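Uncharacterized protein BAD_0989 (Bifidobacterium adolescentis ATCC 15703, PDB 3CYM) is of unknown function but is probably a ribonuclease D-like 3'-5' exonuclease that acts on nucleic acids. Local coordinates at residues Glu33-His38 with Asn88-Asp93. Numbering follows the deposited sequence.
Sequences ELASSH and NRAVGD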
loop_
_atom_site.group_PDB
_atom_site.type_symbol
_atom_site.label_atom_id
_atom_site.label_comp_id
_atom_site.label_asym_id
_atom_site.label_seq_id
_atom_site.Cartn_x
_atom_site.Cartn_y
_atom_site.Cartn_z
ATOM N N GLU A 33 -16.764 25.526 0.933
ATOM C CA GLU A 33 -15.475 26.164 1.206
ATOM C C GLU A 33 -14.389 25.697 0.237
ATOM O O GLU A 33 -13.519 26.479 -0.154
ATOM C CB GLU A 33 -15.060 25.902 2.651
ATOM C CG GLU A 33 -15.971 26.557 3.672
ATOM C CD GLU A 33 -15.876 28.062 3.649
ATOM O OE1 GLU A 33 -16.895 28.727 3.348
ATOM O OE2 GLU A 33 -14.770 28.579 3.918
ATOM N N LEU A 34 -14.450 24.423 -0.149
ATOM C CA LEU A 34 -13.545 23.868 -1.155
ATOM C C LEU A 34 -13.817 24.431 -2.537
ATOM O O LEU A 34 -12.902 24.561 -3.338
ATOM C CB LEU A 34 -13.659 22.349 -1.216
ATOM C CG LEU A 34 -13.065 21.522 -0.073
ATOM C CD1 LEU A 34 -13.232 20.062 -0.398
ATOM C CD2 LEU A 34 -11.598 21.845 0.198
ATOM N N ALA A 35 -15.085 24.748 -2.802
ATOM C CA ALA A 35 -15.519 25.302 -4.079
ATOM C C ALA A 35 -15.101 26.760 -4.180
ATOM O O ALA A 35 -14.839 27.266 -5.275
ATOM C CB ALA A 35 -17.030 25.156 -4.223
ATOM N N SER A 36 -15.023 27.396 -3.010
ATOM C CA SER A 36 -14.638 28.795 -2.869
ATOM C C SER A 36 -13.121 28.993 -2.793
ATOM O O SER A 36 -12.640 30.129 -2.755
ATOM C CB SER A 36 -15.317 29.384 -1.626
ATOM O OG SER A 36 -15.016 30.757 -1.461
ATOM N N SER A 37 -12.373 27.892 -2.771
ATOM C CA SER A 37 -10.921 27.958 -2.591
ATOM C C SER A 37 -10.132 27.858 -3.893
ATOM O O SER A 37 -10.694 27.537 -4.935
ATOM C CB SER A 37 -10.473 26.891 -1.597
ATOM O OG SER A 37 -10.997 27.172 -0.308
ATOM N N HIS A 38 -8.831 28.147 -3.818
ATOM C CA HIS A 38 -7.939 28.142 -4.988
ATOM C C HIS A 38 -6.724 27.237 -4.780
ATOM O O HIS A 38 -6.394 26.857 -3.647
ATOM C CB HIS A 38 -7.457 29.560 -5.314
ATOM C CG HIS A 38 -8.549 30.486 -5.750
ATOM N ND1 HIS A 38 -8.735 30.849 -7.067
ATOM C CD2 HIS A 38 -9.511 31.130 -5.043
ATOM C CE1 HIS A 38 -9.765 31.672 -7.153
ATOM N NE2 HIS A 38 -10.255 31.858 -5.940
ATOM N N ASN A 88 -16.402 16.166 -5.653
ATOM C CA ASN A 88 -15.767 16.237 -6.969
ATOM C C ASN A 88 -16.089 17.518 -7.727
ATOM O O ASN A 88 -15.231 18.085 -8.419
ATOM C CB ASN A 88 -16.209 15.051 -7.823
ATOM C CG ASN A 88 -15.745 13.734 -7.276
ATOM O OD1 ASN A 88 -14.623 13.611 -6.775
ATOM N ND2 ASN A 88 -16.598 12.726 -7.381
ATOM N N ARG A 89 -17.342 17.950 -7.607
ATOM C CA ARG A 89 -17.819 19.165 -8.257
ATOM C C ARG A 89 -17.224 20.395 -7.590
ATOM O O ARG A 89 -16.882 21.370 -8.262
ATOM C CB ARG A 89 -19.352 19.207 -8.256
ATOM C CG ARG A 89 -19.975 18.078 -9.102
ATOM C CD ARG A 89 -21.466 18.239 -9.354
ATOM N NE ARG A 89 -22.242 18.314 -8.121
ATOM C CZ ARG A 89 -22.853 19.410 -7.685
ATOM N NH1 ARG A 89 -22.792 20.533 -8.391
ATOM N NH2 ARG A 89 -23.530 19.378 -6.545
ATOM N N ALA A 90 -17.075 20.321 -6.271
ATOM C CA ALA A 90 -16.442 21.379 -5.490
ATOM C C ALA A 90 -14.953 21.563 -5.825
ATOM O O ALA A 90 -14.450 22.686 -5.857
ATOM C CB ALA A 90 -16.618 21.096 -4.018
ATOM N N VAL A 91 -14.262 20.458 -6.083
ATOM C CA VAL A 91 -12.806 20.455 -6.287
ATOM C C VAL A 91 -12.449 20.615 -7.775
ATOM O O VAL A 91 -11.478 21.306 -8.142
ATOM C CB VAL A 91 -12.183 19.155 -5.670
ATOM C CG1 VAL A 91 -10.749 18.917 -6.128
ATOM C CG2 VAL A 91 -12.253 19.202 -4.145
ATOM N N GLY A 92 -13.246 19.986 -8.630
ATOM C CA GLY A 92 -13.044 20.073 -10.069
ATOM C C GLY A 92 -11.793 19.350 -10.522
ATOM O O GLY A 92 -11.548 18.208 -10.127
ATOM N N ASP A 93 -10.997 20.030 -11.344
ATOM C CA ASP A 93 -9.818 19.435 -11.961
ATOM C C ASP A 93 -8.546 19.870 -11.239
ATOM O O ASP A 93 -7.465 19.873 -11.826
ATOM C CB ASP A 93 -9.758 19.791 -13.456
ATOM C CG ASP A 93 -9.425 21.261 -13.703
ATOM O OD1 ASP A 93 -8.767 21.554 -14.724
ATOM O OD2 ASP A 93 -9.804 22.118 -12.876
#
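L34 and V91 meet through one methyl each, CD1 of L34 lying 4.0 Å from CG2 of V91, and the two side chains run alongside one another in the same direction. With CG1 of the valine anti to the backbone N (chi1 166°), CG2 is the methyl left to face the leucine. Both residues are buried, and both also rest on L41 of strand 40-47, which places the pair between the helix ends and the sheet. Packing is closest one step outward, an instance of small residues letting helix backbones approach: A35 CA is 4.3 Å from A90 CA. The methyl of A90 sits against two neighbours, A90 CB being 4.1 Å from A35 CB and 4.3 Å from L34 CB, and it links the buried side of the contact to the exposed one. At this spacing the CA of A35 approaches the O of A90 at 3.3 Å, a CA-H...O contact with an angle of 150° at the hydrogen; no conventional hydrogen bond links the two segments. Here the C-terminal ends of helices 24-35 and 84-91 come together over the mixed sheet of the exonuclease domain, whose RNase H-like fold places strands 40-47 and 95-98, each following one of these helices, next to each other. Beyond the alanines the contact thins toward solvent, A35 being exposed and A90 partly so. G92, with positive phi, is the first residue beyond helix 84-91 to leave helical geometry, although its N still bonds to O of N88 at 2.8 Å. In the other segment, S37 turns its OG back to the O of E33 at 2.6 Å, fastening the turn that follows helix 24-35.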